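Tyrosine recombinase XerH (Helicobacter pylori, PDB 5JK0) cuts and rejoins DNA at specific sites as a tyrosine recombinase of the phage integrase family, acting in chromosome segregation. Local coordinates at residues D[23-28]-D[48-53]; D[11-16]-D[82-87]; D[138-143]-D[152-157]. All blocks are in the same frame, centred on the assembly; numbering follows the deposited sequence.

Contact 1: residues D[23-28]-D[48-53]. With nucleotides of chain G.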
loop_
_atom_site.group_PDB
_atom_site.type_symbol
_atom_site.label_atom_id
_atom_site.label_comp_id
_atom_site.label_asym_id
_atom_site.label_seq_id
_atom_site.Cartn_x
_atom_site.Cartn_y
_atom_site.Cartn_z
ATOM N N PHE D 23 -21.138 26.521 4.454
ATOM C CA PHE D 23 -19.853 25.832 4.481
ATOM C C PHE D 23 -18.758 26.653 3.807
ATOM O O PHE D 23 -17.657 26.784 4.337
ATOM C CB PHE D 23 -19.966 24.462 3.809
ATOM C CG PHE D 23 -18.653 23.746 3.670
ATOM C CD1 PHE D 23 -18.016 23.220 4.781
ATOM C CD2 PHE D 23 -18.060 23.591 2.428
ATOM C CE1 PHE D 23 -16.810 22.554 4.658
ATOM C CE2 PHE D 23 -16.852 22.927 2.297
ATOM C CZ PHE D 23 -16.228 22.407 3.413
ATOM N N LEU D 24 -19.070 27.208 2.640
ATOM C CA LEU D 24 -18.096 27.982 1.880
ATOM C C LEU D 24 -17.707 29.269 2.601
ATOM O O LEU D 24 -16.579 29.741 2.470
ATOM C CB LEU D 24 -18.637 28.300 0.484
ATOM C CG LEU D 24 -18.737 27.110 -0.473
ATOM C CD1 LEU D 24 -19.352 27.528 -1.799
ATOM C CD2 LEU D 24 -17.366 26.485 -0.687
ATOM N N ARG D 25 -18.638 29.837 3.363
ATOM C CA ARG D 25 -18.334 31.031 4.143
ATOM C C ARG D 25 -17.405 30.682 5.296
ATOM O O ARG D 25 -16.514 31.456 5.644
ATOM C CB ARG D 25 -19.609 31.687 4.680
ATOM C CG ARG D 25 -19.357 33.045 5.327
ATOM C CD ARG D 25 -20.588 33.578 6.038
ATOM N NE ARG D 25 -20.405 34.962 6.470
ATOM C CZ ARG D 25 -19.815 35.322 7.606
ATOM N NH1 ARG D 25 -19.695 36.606 7.915
ATOM N NH2 ARG D 25 -19.345 34.399 8.433
ATOM N N TYR D 26 -17.623 29.512 5.887
ATOM C CA TYR D 26 -16.778 29.032 6.972
ATOM C C TYR D 26 -15.350 28.803 6.496
ATOM O O TYR D 26 -14.393 29.127 7.199
ATOM C CB TYR D 26 -17.342 27.741 7.568
ATOM C CG TYR D 26 -16.328 26.961 8.374
ATOM C CD1 TYR D 26 -15.900 27.417 9.614
ATOM C CD2 TYR D 26 -15.799 25.770 7.894
ATOM C CE1 TYR D 26 -14.971 26.710 10.353
ATOM C CE2 TYR D 26 -14.870 25.056 8.627
ATOM C CZ TYR D 26 -14.461 25.530 9.855
ATOM O OH TYR D 26 -13.537 24.823 10.590
ATOM N N LYS D 27 -15.214 28.240 5.300
ATOM C CA LYS D 27 -13.898 27.977 4.731
ATOM C C LYS D 27 -13.164 29.281 4.439
ATOM O O LYS D 27 -11.948 29.358 4.587
ATOM C CB LYS D 27 -14.016 27.140 3.456
ATOM C CG LYS D 27 -14.701 25.797 3.658
ATOM C CD LYS D 27 -14.022 24.973 4.741
ATOM C CE LYS D 27 -12.627 24.540 4.323
ATOM N NZ LYS D 27 -11.980 23.684 5.358
ATOM N N CYS D 28 -13.907 30.307 4.039
ATOM C CA CYS D 28 -13.315 31.609 3.750
ATOM C C CYS D 28 -12.692 32.236 4.995
ATOM O O CYS D 28 -11.717 32.982 4.901
ATOM C CB CYS D 28 -14.359 32.557 3.158
ATOM S SG CYS D 28 -14.759 32.240 1.425
ATOM N N GLU D 48 -22.159 38.835 1.636
ATOM C CA GLU D 48 -23.074 38.191 0.701
ATOM C C GLU D 48 -23.379 36.759 1.125
ATOM O O GLU D 48 -24.491 36.269 0.928
ATOM C CB GLU D 48 -22.497 38.200 -0.716
ATOM C CG GLU D 48 -22.223 39.586 -1.269
ATOM C CD GLU D 48 -21.870 39.561 -2.745
ATOM O OE1 GLU D 48 -22.526 38.812 -3.499
ATOM O OE2 GLU D 48 -20.936 40.287 -3.147
ATOM N N LEU D 49 -22.390 36.096 1.713
ATOM C CA LEU D 49 -22.531 34.700 2.115
ATOM C C LEU D 49 -23.332 34.544 3.405
ATOM O O LEU D 49 -23.658 33.428 3.807
ATOM C CB LEU D 49 -21.153 34.054 2.274
ATOM C CG LEU D 49 -20.339 33.874 0.991
ATOM C CD1 LEU D 49 -18.947 33.348 1.303
ATOM C CD2 LEU D 49 -21.060 32.944 0.026
ATOM N N ASN D 50 -23.649 35.663 4.053
ATOM C CA ASN D 50 -24.452 35.633 5.270
ATOM C C ASN D 50 -25.936 35.453 4.972
ATOM O O ASN D 50 -26.734 35.202 5.875
ATOM C CB ASN D 50 -24.240 36.908 6.088
ATOM C CG ASN D 50 -23.090 36.785 7.068
ATOM O OD1 ASN D 50 -22.133 37.557 7.022
ATOM N ND2 ASN D 50 -23.181 35.809 7.965
ATOM N N GLN D 51 -26.297 35.586 3.701
ATOM C CA GLN D 51 -27.674 35.385 3.270
ATOM C C GLN D 51 -27.762 34.232 2.276
ATOM O O GLN D 51 -26.743 33.753 1.776
ATOM C CB GLN D 51 -28.237 36.665 2.649
ATOM N N ALA D 52 -28.983 33.788 1.995
ATOM C CA ALA D 52 -29.200 32.707 1.041
ATOM C C ALA D 52 -28.870 33.164 -0.376
ATOM O O ALA D 52 -29.365 34.192 -0.837
ATOM C CB ALA D 52 -30.636 32.210 1.119
ATOM N N CYS D 53 -28.029 32.398 -1.062
ATOM C CA CYS D 53 -27.623 32.741 -2.418
ATOM C C CYS D 53 -27.988 31.641 -3.406
ATOM O O CYS D 53 -28.102 30.473 -3.036
ATOM C CB CYS D 53 -26.116 33.007 -2.475
ATOM S SG CYS D 53 -25.518 34.228 -1.289
ATOM P P DT G 19 -8.780 21.884 5.570
ATOM O OP1 DT G 19 -9.204 21.501 6.934
ATOM O OP2 DT G 19 -9.780 22.378 4.596
ATOM O "O5'" DT G 19 -7.627 22.988 5.670
ATOM C "C5'" DT G 19 -6.491 22.751 6.502
ATOM C "C4'" DT G 19 -5.200 23.153 5.803
ATOM O "O4'" DT G 19 -4.848 22.156 4.810
ATOM C "C3'" DT G 19 -5.242 24.498 5.067
ATOM O "O3'" DT G 19 -4.112 25.281 5.425
ATOM C "C2'" DT G 19 -5.207 24.102 3.591
ATOM C "C1'" DT G 19 -4.415 22.806 3.642
ATOM N N1 DT G 19 -4.660 21.907 2.480
ATOM C C2 DT G 19 -3.599 21.516 1.696
ATOM O O2 DT G 19 -2.450 21.868 1.902
ATOM N N3 DT G 19 -3.930 20.689 0.655
ATOM C C4 DT G 19 -5.190 20.226 0.326
ATOM O O4 DT G 19 -5.386 19.484 -0.631
ATOM C C5 DT G 19 -6.258 20.674 1.188
ATOM C C7 DT G 19 -7.669 20.235 0.929
ATOM C C6 DT G 19 -5.945 21.483 2.212
#

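Contact 2: residues D[11-16]-D[82-87]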
loop_
_atom_site.group_PDB
_atom_site.type_symbol
_atom_site.label_atom_id
_atom_site.label_comp_id
_atom_site.label_asym_id
_atom_site.label_seq_id
_atom_site.Cartn_x
_atom_site.Cartn_y
_atom_site.Cartn_z
ATOM N N ASP D 11 -38.164 22.850 -0.417
ATOM C CA ASP D 11 -37.348 22.433 -1.550
ATOM C C ASP D 11 -35.987 21.937 -1.069
ATOM O O ASP D 11 -35.180 22.721 -0.569
ATOM C CB ASP D 11 -37.178 23.589 -2.540
ATOM C CG ASP D 11 -36.703 23.128 -3.909
ATOM O OD1 ASP D 11 -36.011 22.092 -3.997
ATOM O OD2 ASP D 11 -37.025 23.811 -4.904
ATOM N N PRO D 12 -35.730 20.629 -1.222
ATOM C CA PRO D 12 -34.460 20.021 -0.807
ATOM C C PRO D 12 -33.272 20.590 -1.575
ATOM O O PRO D 12 -32.190 20.741 -1.008
ATOM C CB PRO D 12 -34.660 18.535 -1.126
ATOM C CG PRO D 12 -35.718 18.512 -2.177
ATOM C CD PRO D 12 -36.636 19.646 -1.840
ATOM N N THR D 13 -33.479 20.903 -2.850
ATOM C CA THR D 13 -32.435 21.495 -3.678
ATOM C C THR D 13 -32.034 22.866 -3.138
ATOM O O THR D 13 -30.851 23.206 -3.095
ATOM C CB THR D 13 -32.887 21.629 -5.147
ATOM O OG1 THR D 13 -33.162 20.330 -5.685
ATOM C CG2 THR D 13 -31.806 22.295 -5.983
ATOM N N GLU D 14 -33.025 23.643 -2.716
ATOM C CA GLU D 14 -32.773 24.958 -2.140
ATOM C C GLU D 14 -32.121 24.830 -0.766
ATOM O O GLU D 14 -31.307 25.666 -0.373
ATOM C CB GLU D 14 -34.072 25.761 -2.041
ATOM N N ASN D 15 -32.484 23.775 -0.043
ATOM C CA ASN D 15 -31.913 23.512 1.273
ATOM C C ASN D 15 -30.443 23.113 1.172
ATOM O O ASN D 15 -29.641 23.425 2.053
ATOM C CB ASN D 15 -32.707 22.420 1.991
ATOM C CG ASN D 15 -33.216 22.866 3.347
ATOM O OD1 ASN D 15 -34.416 22.828 3.614
ATOM N ND2 ASN D 15 -32.303 23.295 4.211
ATOM N N LEU D 16 -30.097 22.418 0.091
ATOM C CA LEU D 16 -28.715 22.035 -0.163
ATOM C C LEU D 16 -27.860 23.270 -0.417
ATOM O O LEU D 16 -26.736 23.369 0.077
ATOM C CB LEU D 16 -28.627 21.073 -1.351
ATOM C CG LEU D 16 -27.220 20.619 -1.752
ATOM C CD1 LEU D 16 -26.536 19.888 -0.606
ATOM C CD2 LEU D 16 -27.270 19.743 -2.997
ATOM N N LYS D 82 -20.971 21.811 -8.588
ATOM C CA LYS D 82 -21.229 20.733 -9.536
ATOM C C LYS D 82 -22.204 19.723 -8.945
ATOM O O LYS D 82 -23.081 19.210 -9.643
ATOM C CB LYS D 82 -19.928 20.029 -9.931
ATOM C CG LYS D 82 -18.981 20.864 -10.777
ATOM C CD LYS D 82 -19.561 21.151 -12.149
ATOM C CE LYS D 82 -18.549 21.867 -13.028
ATOM N NZ LYS D 82 -17.293 21.075 -13.174
ATOM N N PHE D 83 -22.046 19.441 -7.655
ATOM C CA PHE D 83 -22.901 18.472 -6.978
ATOM C C PHE D 83 -24.326 18.987 -6.832
ATOM O O PHE D 83 -25.283 18.217 -6.935
ATOM C CB PHE D 83 -22.339 18.113 -5.600
ATOM C CG PHE D 83 -23.239 17.208 -4.808
ATOM C CD1 PHE D 83 -23.431 15.893 -5.197
ATOM C CD2 PHE D 83 -23.904 17.675 -3.686
ATOM C CE1 PHE D 83 -24.266 15.058 -4.479
ATOM C CE2 PHE D 83 -24.737 16.844 -2.961
ATOM C CZ PHE D 83 -24.919 15.534 -3.359
ATOM N N HIS D 84 -24.466 20.284 -6.581
ATOM C CA HIS D 84 -25.787 20.893 -6.507
ATOM C C HIS D 84 -26.498 20.776 -7.849
ATOM O O HIS D 84 -27.681 20.442 -7.907
ATOM C CB HIS D 84 -25.697 22.359 -6.089
ATOM C CG HIS D 84 -26.964 23.121 -6.314
ATOM N ND1 HIS D 84 -27.174 23.898 -7.433
ATOM C CD2 HIS D 84 -28.094 23.214 -5.574
ATOM C CE1 HIS D 84 -28.377 24.441 -7.369
ATOM N NE2 HIS D 84 -28.956 24.042 -6.251
ATOM N N GLU D 85 -25.763 21.054 -8.921
ATOM C CA GLU D 85 -26.282 20.913 -10.277
ATOM C C GLU D 85 -26.715 19.474 -10.540
ATOM O O GLU D 85 -27.762 19.229 -11.139
ATOM C CB GLU D 85 -25.229 21.344 -11.299
ATOM C CG GLU D 85 -25.611 21.077 -12.744
ATOM C CD GLU D 85 -24.478 21.375 -13.707
ATOM O OE1 GLU D 85 -24.400 22.521 -14.197
ATOM O OE2 GLU D 85 -23.664 20.465 -13.971
ATOM N N TYR D 86 -25.897 18.532 -10.084
ATOM C CA TYR D 86 -26.206 17.113 -10.193
ATOM C C TYR D 86 -27.474 16.759 -9.428
ATOM O O TYR D 86 -28.398 16.165 -9.982
ATOM C CB TYR D 86 -25.029 16.272 -9.682
ATOM C CG TYR D 86 -25.372 14.823 -9.403
ATOM C CD1 TYR D 86 -25.432 13.891 -10.434
ATOM C CD2 TYR D 86 -25.625 14.386 -8.108
ATOM C CE1 TYR D 86 -25.742 12.564 -10.182
ATOM C CE2 TYR D 86 -25.938 13.064 -7.848
ATOM C CZ TYR D 86 -25.995 12.159 -8.886
ATOM O OH TYR D 86 -26.306 10.844 -8.626
ATOM N N PHE D 87 -27.513 17.133 -8.152
ATOM C CA PHE D 87 -28.611 16.757 -7.268
ATOM C C PHE D 87 -29.954 17.329 -7.719
ATOM O O PHE D 87 -30.991 16.691 -7.548
ATOM C CB PHE D 87 -28.311 17.205 -5.834
ATOM C CG PHE D 87 -29.381 16.830 -4.846
ATOM C CD1 PHE D 87 -29.458 15.540 -4.345
ATOM C CD2 PHE D 87 -30.307 17.767 -4.417
ATOM C CE1 PHE D 87 -30.442 15.191 -3.439
ATOM C CE2 PHE D 87 -31.293 17.424 -3.509
ATOM C CZ PHE D 87 -31.358 16.135 -3.018
#

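Contact 3: residues D[138-143]-D[152-157]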
loop_
_atom_site.group_PDB
_atom_site.type_symbol
_atom_site.label_atom_id
_atom_site.label_comp_id
_atom_site.label_asym_id
_atom_site.label_seq_id
_atom_site.Cartn_x
_atom_site.Cartn_y
_atom_site.Cartn_z
ATOM N N SER D 138 -19.339 16.593 6.533
ATOM C CA SER D 138 -18.768 16.580 7.875
ATOM C C SER D 138 -19.201 17.848 8.597
ATOM O O SER D 138 -19.469 17.838 9.798
ATOM C CB SER D 138 -17.241 16.482 7.831
ATOM O OG SER D 138 -16.687 16.562 9.134
ATOM N N TYR D 139 -19.272 18.939 7.841
ATOM C CA TYR D 139 -19.710 20.227 8.364
ATOM C C TYR D 139 -21.192 20.198 8.730
ATOM O O TYR D 139 -21.594 20.726 9.766
ATOM C CB TYR D 139 -19.433 21.330 7.338
ATOM C CG TYR D 139 -19.919 22.705 7.742
ATOM C CD1 TYR D 139 -19.138 23.535 8.538
ATOM C CD2 TYR D 139 -21.155 23.177 7.315
ATOM C CE1 TYR D 139 -19.581 24.793 8.903
ATOM C CE2 TYR D 139 -21.603 24.431 7.676
ATOM C CZ TYR D 139 -20.814 25.236 8.468
ATOM O OH TYR D 139 -21.263 26.486 8.825
ATOM N N ILE D 140 -22.002 19.579 7.875
ATOM C CA ILE D 140 -23.437 19.481 8.117
ATOM C C ILE D 140 -23.730 18.641 9.360
ATOM O O ILE D 140 -24.610 18.977 10.154
ATOM C CB ILE D 140 -24.174 18.881 6.902
ATOM C CG1 ILE D 140 -23.988 19.772 5.670
ATOM C CG2 ILE D 140 -25.655 18.714 7.201
ATOM C CD1 ILE D 140 -24.651 19.235 4.416
ATOM N N ASP D 141 -22.977 17.558 9.533
ATOM C CA ASP D 141 -23.130 16.693 10.702
ATOM C C ASP D 141 -22.828 17.426 12.007
ATOM O O ASP D 141 -23.334 17.056 13.065
ATOM C CB ASP D 141 -22.220 15.466 10.591
ATOM C CG ASP D 141 -22.698 14.471 9.553
ATOM O OD1 ASP D 141 -23.874 14.557 9.136
ATOM O OD2 ASP D 141 -21.897 13.595 9.160
ATOM N N LYS D 142 -22.001 18.462 11.924
ATOM C CA LYS D 142 -21.540 19.168 13.113
ATOM C C LYS D 142 -22.282 20.478 13.359
ATOM O O LYS D 142 -22.072 21.125 14.385
ATOM C CB LYS D 142 -20.039 19.448 13.008
ATOM C CG LYS D 142 -19.173 18.202 12.939
ATOM C CD LYS D 142 -17.745 18.553 12.560
ATOM C CE LYS D 142 -16.902 17.305 12.366
ATOM N NZ LYS D 142 -15.527 17.642 11.903
ATOM N N GLN D 143 -23.141 20.873 12.425
ATOM C CA GLN D 143 -23.817 22.162 12.537
ATOM C C GLN D 143 -25.336 22.072 12.408
ATOM O O GLN D 143 -26.016 23.097 12.396
ATOM C CB GLN D 143 -23.276 23.136 11.485
ATOM C CG GLN D 143 -21.775 23.389 11.572
ATOM C CD GLN D 143 -21.350 23.997 12.898
ATOM O OE1 GLN D 143 -22.131 24.677 13.565
ATOM N NE2 GLN D 143 -20.104 23.751 13.286
ATOM N N TYR D 152 -29.015 14.931 12.739
ATOM C CA TYR D 152 -28.949 13.876 11.736
ATOM C C TYR D 152 -27.494 13.665 11.336
ATOM O O TYR D 152 -26.762 14.629 11.115
ATOM C CB TYR D 152 -29.798 14.228 10.510
ATOM C CG TYR D 152 -29.810 13.155 9.441
ATOM C CD1 TYR D 152 -30.755 12.137 9.461
ATOM C CD2 TYR D 152 -28.877 13.162 8.408
ATOM C CE1 TYR D 152 -30.772 11.156 8.485
ATOM C CE2 TYR D 152 -28.883 12.183 7.430
ATOM C CZ TYR D 152 -29.833 11.185 7.474
ATOM O OH TYR D 152 -29.846 10.211 6.503
ATOM N N ILE D 153 -27.073 12.408 11.247
ATOM C CA ILE D 153 -25.680 12.101 10.942
ATOM C C ILE D 153 -25.527 11.397 9.597
ATOM O O ILE D 153 -26.085 10.320 9.385
ATOM C CB ILE D 153 -25.047 11.223 12.038
ATOM C CG1 ILE D 153 -25.271 11.847 13.418
ATOM C CG2 ILE D 153 -23.564 11.021 11.770
ATOM C CD1 ILE D 153 -24.740 13.257 13.542
ATOM N N TYR D 154 -24.768 12.011 8.695
ATOM C CA TYR D 154 -24.483 11.410 7.395
ATOM C C TYR D 154 -23.393 10.353 7.506
ATOM O O TYR D 154 -23.543 9.239 7.002
ATOM C CB TYR D 154 -24.067 12.479 6.383
ATOM C CG TYR D 154 -25.217 13.280 5.818
ATOM C CD1 TYR D 154 -25.962 12.800 4.747
ATOM C CD2 TYR D 154 -25.555 14.520 6.349
ATOM C CE1 TYR D 154 -27.013 13.529 4.223
ATOM C CE2 TYR D 154 -26.606 15.258 5.830
ATOM C CZ TYR D 154 -27.331 14.756 4.769
ATOM O OH TYR D 154 -28.375 15.482 4.247
ATOM N N ASN D 155 -22.298 10.720 8.168
ATOM C CA ASN D 155 -21.141 9.845 8.346
ATOM C C ASN D 155 -20.616 9.306 7.016
ATOM O O ASN D 155 -20.396 8.105 6.859
ATOM C CB ASN D 155 -21.485 8.686 9.287
ATOM C CG ASN D 155 -20.253 7.944 9.775
ATOM O OD1 ASN D 155 -19.138 8.462 9.715
ATOM N ND2 ASN D 155 -20.451 6.722 10.257
ATOM N N ILE D 156 -20.431 10.207 6.057
ATOM C CA ILE D 156 -19.863 9.837 4.768
ATOM C C ILE D 156 -18.363 9.612 4.911
ATOM O O ILE D 156 -17.650 10.464 5.442
ATOM C CB ILE D 156 -20.119 10.916 3.701
ATOM C CG1 ILE D 156 -21.613 11.232 3.604
ATOM C CG2 ILE D 156 -19.575 10.468 2.355
ATOM C CD1 ILE D 156 -22.455 10.063 3.145
ATOM N N THR D 157 -17.886 8.465 4.440
ATOM C CA THR D 157 -16.477 8.122 4.577
ATOM C C THR D 157 -15.778 8.025 3.224
ATOM O O THR D 157 -14.644 8.485 3.075
ATOM C CB THR D 157 -16.295 6.792 5.333
ATOM O OG1 THR D 157 -16.989 5.747 4.643
ATOM C CG2 THR D 157 -16.842 6.908 6.748
HETATM O O HOH W 1 -20.460 13.028 6.910
#

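Contact 1: residues D[23-28]-D[48-53]
Arg25 and Leu49 bring their CA atoms to within 5.9 Å where a helical turn, residues 23-28 of helix 12-30, passes the type I beta turn Glu48 to Gln51 that follows helix 39-48. The setting is the all-helical N-terminal, SAM-like domain of a phage-type integrase, and the contact ties its first long helix to the connection between the next two. Leu49 offers CB and CD1 to the methylenes of Arg25 and to Cys28, so an apolar residue of this length suits the buried place. Its CB lies against Arg25 CG at 3.7 Å, while the CD1 methyl rests on Arg25 CA and CB and comes to 4.3 Å from Cys28 SG, a small and weakly polar group that fits the buried interior. Arg25 and Leu49 lie alongside each other, pointing opposite ways, and the methylenes of the arginine, rather than its charge, pack on the leucine. With CG anti to the backbone N (chi1 -172°) and the chain extended as far as NE, Arg25 carries its guanidinium to the end of helix 39-48 and the turn after it. NE donates to Leu46 O, its main polar partner. The Asn50 amide plane is tilted 46° from the guanidinium, and ND2 sits over one face of that group, a plain contact between two donors. Leu58 of helix 55-68 also packs on Leu49. On the DNA side of the helix, Lys27 bends at chi2 and chi3 and its NZ gives a 2.7 Å hydrogen bond to OP2 of DT19 of chain G, a contact with the DNA phosphate that in itself reads no base. At the arginine tip, NH1 reaches Asn50 OD1 at 2.8 Å, in a weak hydrogen bond bent to 120°.

Contact 2: residues D[11-16]-D[82-87]
Leu16 rests its CD2 methyl against both Phe83 and Phe87, the central apolar element of two helices that run almost exactly antiparallel. The short axes of 12-16 and 82-87 make an angle of 174° and come within 10.1 Å of each other, a spacing that leaves room for large side chains between them. Leu16 places CG anti to the backbone N (chi1 178°), and chi2 then sends CD2 across to the other helix, 3.8 Å from Phe83 CE2 and 3.9 Å from Phe87 CD2. The Leu16 side chain as a whole runs about perpendicular to that of Phe83 and obliquely to that of Phe87. Leucine is long enough to carry a methyl across the gap to both rings, and is apolar like them. Phe87 also reaches the start of the opposite helix, where Pro12 CB is 4.3 Å from its CE2. Proline suits a first helical turn because its missing N-H is not needed there, and Asp11 caps the same turn through a weak bond from Thr13 N to OD1. Thr13 divides its branches between two aromatic neighbours. Its chi1 of -62° sets CG2 anti to the backbone N, 3.4 Å from His84 NE2, and leaves OG1 beside that N, next to the Phe87 ring, where it weakly accepts from Arg91 NE. The imidazole has Thr13 O at its edge and in its plane. His84 NE2 is buried by this packing without a polar partner in the model. Around the pair, helix 107-117 covers the aromatic side: Phe113 meets Phe83 edge-to-face, and Met109 touches Phe87. Leu102, in a loop, packs on Leu16, while Leu17 and Ile20 of helix 12-30 extend the contact along His84.

Contact 3: residues D[138-143]-D[152-157]
Asp141 brings its carboxylate up to the backbone N-H groups of Tyr154 and Asn155, gripping two successive amides of the loop that follows helix 123-143. Its OD1 accepts from Tyr154 N at 2.7 Å and OD2 from Asn155 N at 3.1 Å. Both bonds are nearly straight, 172° and 170°, and both arrive on the syn side, with the donors somewhat out of the carboxylate plane. Aspartate suits the place because a short, forked acceptor can match two neighbouring amides; the left-handed backbone of Asn155 lies just beyond this clasp. A water extends it by donating to OD2 and accepting from Ile156 N. The carboxylate and Tyr154 ring planes are 22° apart, and OD1 meets the ring at its edge, 3.3 Å from CD2. Ile140 CG2 reaches the same ring's edge at CE2, 3.8 Å away, giving the tyrosine an apolar neighbour beside the charged one. Over one face of that ring, centred, lies Tyr152 CE2. The phenol end is held by Leu102 O. Ile153 touches Ile153 of the third subunit. Phe137 of helix 123-143 meets the Tyr154 ring edge-to-face, and Trp19 of helix 12-30 packs on Ile140, where the loop sets off toward helix 178-190.

How the contacts relate
All three contacts lie on one side of the chain's centre, in or beside the helical N-terminal domain, with their centres 16 to 18 Å apart. Contacts 1 and 2 share helix 12-30: contact 2 joins its start to helix 74-93 and closes a long loop of chain, inside which contact 1 is nested. Contact 3 follows both in sequence, at the end of helix 123-143, where the chain leaves toward helix 178-190. It touches contact 1 through Phe23 and Tyr139, whereas contact 2 touches neither. Helix 12-30 is thus packed against several parts of the domain. Its Lys27 bonds a DNA phosphate, and Lys82 of helix 74-93 packs on a phosphate of the bound DNA.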